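Local atomic coordinates of iron-rich dpsA-homolog protein (Halobacterium salinarum, PDB entry 1TJO), a protein that probably protects DNA from oxidative damage by oxidising ferrous iron and storing it as a ferric mineral inside a hollow shell of twelve subunits. Residues R26-C30 against L139-D145; C30-N35 against V85-V91; Q47-H51 against V107-D111. One frame throughout, in Å; residues are numbered along the deposited sequence.

Interaction 1: R26-C30 against L139-D145; sequences RAEQC and LAENLGD
Arg26 reaches across to Leu143 with a guanidinium nitrogen and donates to its backbone carbonyl. The bond from Arg26 NH1 to Leu143 O is 2.9 Å long and nearly straight, 169° at the hydrogen. It lies in the plane of the guanidinium and in the carbonyl plane as well. The arginine chain bends at chi2 and chi3 to bring NH1 to this oxygen, and its CD passes 3.3 Å from Leu143 O. Asp23 forms a salt bridge with Arg26 NE, so two of its nitrogens, NE and NH1, are engaged. Further along, Gln29 lies against the methyls of Leu143. Its CB meets Leu143 CD1 at 3.7 Å, and its amide end lies by Leu143 CD2. The Gln29 backbone oxygen has Leu139 CD2 beside it. Cys30 closes the contact. With SG anti to the carbonyl carbon (chi1 -80°), the sulfur comes 3.7 Å from Leu143 CD1 and sits beside Ala140. Asp145 OD1 is also 3.7 Å from Cys30 SG, but this carboxylate bonds elsewhere, to Thr148 through OD1 and to Arg84 through OD2. Leu143 thus packs against three residues of helix 24-54: Arg26, Gln29 and Cys30. Residues 139-145 carry the end of helix 115-142. Gly144, with positive phi, bonds back through its N to Glu141 O, and Asp145 N bonds to Ala140 O at 2.9 Å. This is a Schellman motif, followed at once by Asp145 as N-cap of helix 146-169. Such a tight turn joins the last two long helices of the ferritin-like four-helix bundle, here packed against the start of helix 24-54.

Interaction 2: C30-N35 against V85-V91; sequences CVDALN and VQALGGV. With MG (magnesium ion), chain Q.
Val91 O lies in the plane of the Asn35 amide, on the ND2 side. Asn35 ND2 donates to Val91 O over 3.0 Å, with 174° at the hydrogen. The same donor stands above the carbonyl plane of Val91, 41° out of it. The other end of the amide is held too, because Asn35 OD1 accepts from His93 N; these two bonds fix its rotation and tie the loop to helix 24-54. Val85 CG2 lies 4.0 Å from Asn35 OD1. The Gln86 amide is turned to the other side of its helix, where OE1 binds magnesium at 2.4 Å. Three waters also bind the ion, and one of them donates to Gln86 O. Glu56 and His168, each from a different neighbouring subunit, complete the site.

The rest of the contact is apolar. Val31 and Val85 cross at about a right angle, and their CG1 methyls meet at 3.9 Å. Val31 CG1 stands anti to the backbone N (chi1 162°), which leaves CG2 to pack on Leu88 CB, also at 3.9 Å. Leu34 CB presses on Val85 CG2 at 3.6 Å. Leu88 CD1 reaches Cys30 CB. Gly90 passes close to Val31, where a CB would clash with Val31 CG1. Helix 60-87 ends here in a Schellman motif, with Gly89 at positive phi and Gly90 N bonded to Val85 O. The contact joins two long helices of the ferritin-like bundle, and its Val85 and Gln86 belong to a site involved in iron translocation.

Interaction 3: Q47-H51 against V107-D111; sequences QLKKH and VEDED
Lys50 and Glu108 form the salt bridge of this contact, 2.9 Å from Lys50 NZ to Glu108 OE2. The oxygen uses its anti lone pair. Lys50 is fully extended, with CG anti to the backbone N (chi1 178°), and this carries the ammonium group into the loop. Among the hydrogen bonds, Lys50 NZ also donates to Asp111 O at 2.8 Å. Water 4 accepts from the same nitrogen. His51 NE2 donates to Glu108 OE2 at 3.0 Å, a His-carboxylate bond. The oxygen lies in the ring plane but is met from above the carboxylate plane. The other ring nitrogen, ND1, bonds Asp122, and Glu108 OE1 accepts from Asn121. Both partners sit on helix 115-142, so the polar cluster links two helices of the ferritin-like bundle with the loop that precedes the second. Within the loop, Asp109 OD2 accepts from Asp111 N in an Asx turn, and Tyr113 OH also hydrogen-bonds this oxygen. A glutamine in place of Glu108 would probably leave the charge of buried Lys50 without its carboxylate mate.

Gln47 acts on the backbone instead: its OE1 accepts from Glu108 N at 2.9 Å, with 172° at the hydrogen, while NE2 donates to Asp122. The Gln47 and Glu108 side chains cross at about a right angle, with Glu108 CB 3.5 Å from Gln47 OE1.

All three contacts use helix 24-54. Interactions 1 and 2 lie together near its start, with centres 10 Å apart, and share Cys30. They touch directly, for instance where Leu139 CD2 meets Ala33 CB at 3.9 Å. Interaction 3 is on the opposite side of the chain's centre, about 33 Å from interaction 1 and 27 Å from interaction 2, centre to centre. Along the chain, 85-91 and 107-111 both fall between the two segments of interaction 1, while the segments of interactions 2 and 3 alternate. One long helix thus meets the ends of helices 60-87 and 115-142 near its start, and the loop 107-111 farther along. Interactions 2 and 3 also both touch the same neighbouring subunit of the dodecamer.

Interaction 1: R26-C30 against L139-D145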
loop_
_atom_site.group_PDB
_atom_site.type_symbol
_atom_site.label_atom_id
_atom_site.label_comp_id
_atom_site.label_asym_id
_atom_site.label_seq_id
_atom_site.Cartn_x
_atom_site.Cartn_y
_atom_site.Cartn_z
ATOM N N ARG A 26 33.764 26.495 14.330
ATOM C CA ARG A 26 33.298 25.138 14.625
ATOM C C ARG A 26 32.877 24.452 13.337
ATOM O O ARG A 26 33.287 23.338 13.050
ATOM C CB ARG A 26 32.082 25.219 15.585
ATOM C CG ARG A 26 31.912 24.082 16.547
ATOM C CD ARG A 26 31.570 24.533 17.995
ATOM N NE ARG A 26 30.359 25.351 18.064
ATOM C CZ ARG A 26 29.159 24.983 18.540
ATOM N NH1 ARG A 26 28.916 23.765 19.016
ATOM N NH2 ARG A 26 28.171 25.877 18.537
ATOM N N ALA A 27 32.074 25.160 12.549
ATOM C CA ALA A 27 31.510 24.620 11.305
ATOM C C ALA A 27 32.599 24.229 10.330
ATOM O O ALA A 27 32.522 23.193 9.672
ATOM C CB ALA A 27 30.587 25.636 10.655
ATOM N N GLU A 28 33.650 25.039 10.251
ATOM C CA GLU A 28 34.751 24.750 9.324
ATOM C C GLU A 28 35.439 23.409 9.603
ATOM O O GLU A 28 35.788 22.671 8.668
ATOM C CB GLU A 28 35.761 25.896 9.345
ATOM C CG GLU A 28 36.771 25.816 8.220
ATOM C CD GLU A 28 37.777 26.938 8.290
ATOM O OE1 GLU A 28 37.529 27.921 9.036
ATOM O OE2 GLU A 28 38.818 26.814 7.607
ATOM N N GLN A 29 35.607 23.059 10.880
ATOM C CA GLN A 29 36.218 21.772 11.241
ATOM C C GLN A 29 35.354 20.599 10.816
ATOM O O GLN A 29 35.843 19.635 10.252
ATOM C CB GLN A 29 36.461 21.689 12.743
ATOM C CG GLN A 29 37.545 22.621 13.189
ATOM C CD GLN A 29 37.700 22.658 14.707
ATOM O OE1 GLN A 29 38.240 21.727 15.301
ATOM N NE2 GLN A 29 37.214 23.723 15.332
ATOM N N CYS A 30 34.061 20.731 11.058
ATOM C CA CYS A 30 33.101 19.723 10.638
ATOM C C CYS A 30 33.045 19.631 9.116
ATOM O O CYS A 30 33.021 18.558 8.590
ATOM C CB CYS A 30 31.725 20.022 11.211
ATOM S SG CYS A 30 31.554 19.491 12.960
ATOM N N LEU A 139 34.993 13.817 16.330
ATOM C CA LEU A 139 35.246 15.225 16.079
ATOM C C LEU A 139 33.972 16.021 16.283
ATOM O O LEU A 139 33.967 17.036 16.964
ATOM C CB LEU A 139 35.797 15.434 14.660
ATOM C CG LEU A 139 35.876 16.874 14.163
ATOM C CD1 LEU A 139 36.953 17.582 14.954
ATOM C CD2 LEU A 139 36.176 16.916 12.718
ATOM N N ALA A 140 32.876 15.562 15.668
ATOM C CA ALA A 140 31.611 16.276 15.774
ATOM C C ALA A 140 31.120 16.303 17.212
ATOM O O ALA A 140 30.683 17.351 17.689
ATOM C CB ALA A 140 30.559 15.661 14.808
ATOM N N GLU A 141 31.216 15.195 17.933
ATOM C CA GLU A 141 30.670 15.197 19.292
ATOM C C GLU A 141 31.528 16.113 20.199
ATOM O O GLU A 141 30.994 16.875 21.026
ATOM C CB GLU A 141 30.459 13.779 19.826
ATOM C CG GLU A 141 29.155 13.184 19.289
ATOM C CD GLU A 141 28.157 12.611 20.328
ATOM O OE1 GLU A 141 28.685 11.990 21.286
ATOM O OE2 GLU A 141 26.850 12.726 20.150
ATOM N N ASN A 142 32.827 16.136 19.949
ATOM C CA ASN A 142 33.744 16.976 20.723
ATOM C C ASN A 142 33.506 18.456 20.505
ATOM O O ASN A 142 33.709 19.249 21.427
ATOM C CB ASN A 142 35.204 16.639 20.385
ATOM C CG ASN A 142 35.661 15.334 21.002
ATOM O OD1 ASN A 142 36.673 14.752 20.573
ATOM N ND2 ASN A 142 34.925 14.852 22.003
ATOM N N LEU A 143 33.073 18.830 19.300
ATOM C CA LEU A 143 32.666 20.202 19.002
ATOM C C LEU A 143 31.222 20.523 19.446
ATOM O O LEU A 143 30.807 21.647 19.289
ATOM C CB LEU A 143 32.804 20.502 17.509
ATOM C CG LEU A 143 34.213 20.392 16.909
ATOM C CD1 LEU A 143 34.166 20.433 15.415
ATOM C CD2 LEU A 143 35.122 21.484 17.438
ATOM N N GLY A 144 30.459 19.552 19.948
ATOM C CA GLY A 144 29.096 19.802 20.406
ATOM C C GLY A 144 28.067 19.782 19.289
ATOM O O GLY A 144 26.903 20.189 19.465
ATOM N N ASP A 145 28.489 19.265 18.141
ATOM C CA ASP A 145 27.604 19.171 16.971
ATOM C C ASP A 145 27.022 17.765 16.966
ATOM O O ASP A 145 27.399 16.878 16.161
ATOM C CB ASP A 145 28.343 19.486 15.677
ATOM C CG ASP A 145 27.407 19.537 14.482
ATOM O OD1 ASP A 145 27.905 19.840 13.377
ATOM O OD2 ASP A 145 26.164 19.266 14.600
#

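Interaction 2: C30-N35 against V85-V91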
loop_
_atom_site.group_PDB
_atom_site.type_symbol
_atom_site.label_atom_id
_atom_site.label_comp_id
_atom_site.label_asym_id
_atom_site.label_seq_id
_atom_site.Cartn_x
_atom_site.Cartn_y
_atom_site.Cartn_z
ATOM N N CYS A 30 34.061 20.731 11.058
ATOM C CA CYS A 30 33.101 19.723 10.638
ATOM C C CYS A 30 33.045 19.631 9.116
ATOM O O CYS A 30 33.021 18.558 8.590
ATOM C CB CYS A 30 31.725 20.022 11.211
ATOM S SG CYS A 30 31.554 19.491 12.960
ATOM N N VAL A 31 32.999 20.757 8.405
ATOM C CA VAL A 31 32.873 20.739 6.954
ATOM C C VAL A 31 34.085 20.106 6.311
ATOM O O VAL A 31 33.963 19.373 5.372
ATOM C CB VAL A 31 32.614 22.140 6.402
ATOM C CG1 VAL A 31 32.909 22.238 4.903
ATOM C CG2 VAL A 31 31.229 22.560 6.720
ATOM N N ASP A 32 35.277 20.393 6.822
ATOM C CA ASP A 32 36.493 19.775 6.300
ATOM C C ASP A 32 36.386 18.262 6.325
ATOM O O ASP A 32 36.737 17.565 5.332
ATOM C CB ASP A 32 37.727 20.218 7.107
ATOM C CG ASP A 32 38.092 21.692 6.895
ATOM O OD1 ASP A 32 37.484 22.379 6.032
ATOM O OD2 ASP A 32 39.005 22.234 7.566
ATOM N N ALA A 33 35.815 17.757 7.410
ATOM C CA ALA A 33 35.675 16.319 7.590
ATOM C C ALA A 33 34.591 15.759 6.675
ATOM O O ALA A 33 34.823 14.780 5.975
ATOM C CB ALA A 33 35.360 16.010 8.996
ATOM N N LEU A 34 33.421 16.388 6.679
ATOM C CA LEU A 34 32.301 15.906 5.891
ATOM C C LEU A 34 32.630 15.925 4.375
ATOM O O LEU A 34 32.253 15.012 3.646
ATOM C CB LEU A 34 31.059 16.750 6.173
ATOM C CG LEU A 34 30.482 16.637 7.598
ATOM C CD1 LEU A 34 29.492 17.715 7.818
ATOM C CD2 LEU A 34 29.849 15.297 7.787
ATOM N N ASN A 35 33.267 16.973 3.893
ATOM C CA ASN A 35 33.602 17.076 2.459
ATOM C C ASN A 35 34.573 15.988 2.029
ATOM O O ASN A 35 34.491 15.422 0.917
ATOM C CB ASN A 35 34.160 18.471 2.113
ATOM C CG ASN A 35 33.223 19.266 1.221
ATOM O OD1 ASN A 35 32.290 18.685 0.627
ATOM N ND2 ASN A 35 33.453 20.572 1.113
ATOM N N VAL A 85 27.119 19.655 4.871
ATOM C CA VAL A 85 28.113 20.666 4.511
ATOM C C VAL A 85 27.445 21.979 4.181
ATOM O O VAL A 85 27.833 23.011 4.707
ATOM C CB VAL A 85 28.932 20.250 3.312
ATOM C CG1 VAL A 85 29.807 21.382 2.743
ATOM C CG2 VAL A 85 29.843 19.074 3.735
ATOM N N GLN A 86 26.427 21.917 3.339
ATOM C CA GLN A 86 25.706 23.120 2.955
ATOM C C GLN A 86 24.977 23.789 4.140
ATOM O O GLN A 86 25.073 25.000 4.288
ATOM C CB GLN A 86 24.755 22.796 1.817
ATOM C CG GLN A 86 24.544 23.914 0.882
ATOM C CD GLN A 86 23.556 24.831 1.452
ATOM O OE1 GLN A 86 23.595 26.052 1.263
ATOM N NE2 GLN A 86 22.675 24.269 2.217
ATOM N N ALA A 87 24.380 22.997 5.025
ATOM C CA ALA A 87 23.677 23.515 6.188
ATOM C C ALA A 87 24.607 24.246 7.124
ATOM O O ALA A 87 24.184 25.218 7.759
ATOM C CB ALA A 87 22.934 22.457 6.929
ATOM N N LEU A 88 25.857 23.793 7.184
ATOM C CA LEU A 88 26.868 24.407 8.036
ATOM C C LEU A 88 27.588 25.572 7.347
ATOM O O LEU A 88 28.546 26.116 7.894
ATOM C CB LEU A 88 27.856 23.366 8.502
ATOM C CG LEU A 88 27.311 22.285 9.440
ATOM C CD1 LEU A 88 28.367 21.316 9.729
ATOM C CD2 LEU A 88 26.756 22.855 10.719
ATOM N N GLY A 89 27.122 25.945 6.158
ATOM C CA GLY A 89 27.608 27.122 5.452
ATOM C C GLY A 89 28.828 26.901 4.569
ATOM O O GLY A 89 29.527 27.852 4.234
ATOM N N GLY A 90 29.113 25.643 4.237
ATOM C CA GLY A 90 30.146 25.290 3.322
ATOM C C GLY A 90 29.651 24.980 1.922
ATOM O O GLY A 90 28.426 25.006 1.653
ATOM N N VAL A 91 30.598 24.631 1.054
ATOM C CA VAL A 91 30.309 24.254 -0.317
ATOM C C VAL A 91 30.666 22.794 -0.576
ATOM O O VAL A 91 31.819 22.413 -0.600
ATOM C CB VAL A 91 31.111 25.171 -1.301
ATOM C CG1 VAL A 91 30.876 24.780 -2.723
ATOM C CG2 VAL A 91 30.736 26.600 -1.105
HETATM MG MG MG Q . 22.800 27.892 2.611
HETATM O O HOH W 1 22.861 26.857 4.449
HETATM O O HOH W 2 24.729 28.822 2.496
HETATM O O HOH W 3 22.137 29.563 3.679
#

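Interaction 3: Q47-H51 against V107-D111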
loop_
_atom_site.group_PDB
_atom_site.type_symbol
_atom_site.label_atom_id
_atom_site.label_comp_id
_atom_site.label_asym_id
_atom_site.label_seq_id
_atom_site.Cartn_x
_atom_site.Cartn_y
_atom_site.Cartn_z
ATOM N N GLN A 47 32.036 3.224 -8.049
ATOM C CA GLN A 47 32.679 1.921 -8.219
ATOM C C GLN A 47 31.719 0.760 -7.932
ATOM O O GLN A 47 31.764 -0.266 -8.603
ATOM C CB GLN A 47 33.877 1.800 -7.325
ATOM C CG GLN A 47 34.723 0.589 -7.684
ATOM C CD GLN A 47 36.198 0.748 -7.324
ATOM O OE1 GLN A 47 36.915 1.512 -7.970
ATOM N NE2 GLN A 47 36.645 0.033 -6.289
ATOM N N LEU A 48 30.793 0.982 -7.005
ATOM C CA LEU A 48 29.733 0.006 -6.745
ATOM C C LEU A 48 28.851 -0.099 -7.984
ATOM O O LEU A 48 28.459 -1.196 -8.388
ATOM C CB LEU A 48 28.906 0.409 -5.526
ATOM C CG LEU A 48 29.602 0.291 -4.188
ATOM C CD1 LEU A 48 28.780 0.877 -3.088
ATOM C CD2 LEU A 48 29.950 -1.141 -3.812
ATOM N N LYS A 49 28.528 1.051 -8.568
ATOM C CA LYS A 49 27.769 1.056 -9.827
ATOM C C LYS A 49 28.486 0.285 -10.901
ATOM O O LYS A 49 27.900 -0.554 -11.523
ATOM C CB LYS A 49 27.483 2.479 -10.314
ATOM C CG LYS A 49 26.408 3.249 -9.527
ATOM C CD LYS A 49 25.127 2.520 -9.467
ATOM C CE LYS A 49 24.339 2.590 -10.685
ATOM N NZ LYS A 49 22.835 2.820 -10.336
ATOM N N LYS A 50 29.785 0.526 -11.085
ATOM C CA LYS A 50 30.569 -0.224 -12.049
ATOM C C LYS A 50 30.438 -1.724 -11.827
ATOM O O LYS A 50 30.219 -2.489 -12.750
ATOM C CB LYS A 50 32.035 0.133 -11.888
ATOM C CG LYS A 50 32.924 -0.639 -12.805
ATOM C CD LYS A 50 34.356 -0.180 -12.608
ATOM C CE LYS A 50 35.265 -0.922 -13.544
ATOM N NZ LYS A 50 36.733 -0.646 -13.348
ATOM N N HIS A 51 30.651 -2.151 -10.605
ATOM C CA HIS A 51 30.600 -3.576 -10.293
ATOM C C HIS A 51 29.209 -4.188 -10.466
ATOM O O HIS A 51 29.117 -5.325 -10.951
ATOM C CB HIS A 51 31.204 -3.821 -8.923
ATOM C CG HIS A 51 32.649 -3.431 -8.861
ATOM N ND1 HIS A 51 33.321 -3.212 -7.681
ATOM C CD2 HIS A 51 33.545 -3.213 -9.854
ATOM C CE1 HIS A 51 34.573 -2.869 -7.958
ATOM N NE2 HIS A 51 34.734 -2.865 -9.267
ATOM N N VAL A 107 40.853 4.120 -6.535
ATOM C CA VAL A 107 39.853 3.864 -7.549
ATOM C C VAL A 107 40.394 2.872 -8.567
ATOM O O VAL A 107 41.558 2.975 -8.966
ATOM C CB VAL A 107 39.446 5.190 -8.256
ATOM C CG1 VAL A 107 39.244 6.310 -7.258
ATOM C CG2 VAL A 107 40.456 5.628 -9.243
ATOM N N GLU A 108 39.596 1.909 -8.992
ATOM C CA GLU A 108 39.983 1.029 -10.086
ATOM C C GLU A 108 40.185 1.808 -11.349
ATOM O O GLU A 108 39.461 2.754 -11.610
ATOM C CB GLU A 108 38.886 0.005 -10.431
ATOM C CG GLU A 108 38.865 -1.164 -9.523
ATOM C CD GLU A 108 37.825 -2.213 -9.849
ATOM O OE1 GLU A 108 37.780 -3.180 -9.076
ATOM O OE2 GLU A 108 37.094 -2.113 -10.872
ATOM N N ASP A 109 41.084 1.328 -12.196
ATOM C CA ASP A 109 41.164 1.856 -13.548
ATOM C C ASP A 109 39.954 1.340 -14.352
ATOM O O ASP A 109 39.127 0.612 -13.822
ATOM C CB ASP A 109 42.519 1.574 -14.200
ATOM C CG ASP A 109 42.763 0.134 -14.562
ATOM O OD1 ASP A 109 43.948 -0.148 -14.878
ATOM O OD2 ASP A 109 41.921 -0.757 -14.663
ATOM N N GLU A 110 39.848 1.716 -15.609
ATOM C CA GLU A 110 38.593 1.485 -16.357
ATOM C C GLU A 110 38.417 0.096 -16.938
ATOM O O GLU A 110 37.354 -0.210 -17.542
ATOM C CB GLU A 110 38.434 2.557 -17.452
ATOM C CG GLU A 110 38.134 3.919 -16.858
ATOM C CD GLU A 110 36.771 3.949 -16.185
ATOM O OE1 GLU A 110 36.725 4.243 -14.969
ATOM O OE2 GLU A 110 35.774 3.690 -16.879
ATOM N N ASP A 111 39.407 -0.770 -16.782
ATOM C CA ASP A 111 39.210 -2.139 -17.204
ATOM C C ASP A 111 38.324 -2.819 -16.172
ATOM O O ASP A 111 38.122 -2.292 -15.069
ATOM C CB ASP A 111 40.521 -2.878 -17.349
ATOM C CG ASP A 111 41.367 -2.346 -18.501
ATOM O OD1 ASP A 111 40.836 -1.667 -19.413
ATOM O OD2 ASP A 111 42.574 -2.619 -18.574
HETATM O O HOH W 4 36.766 2.402 -12.784
#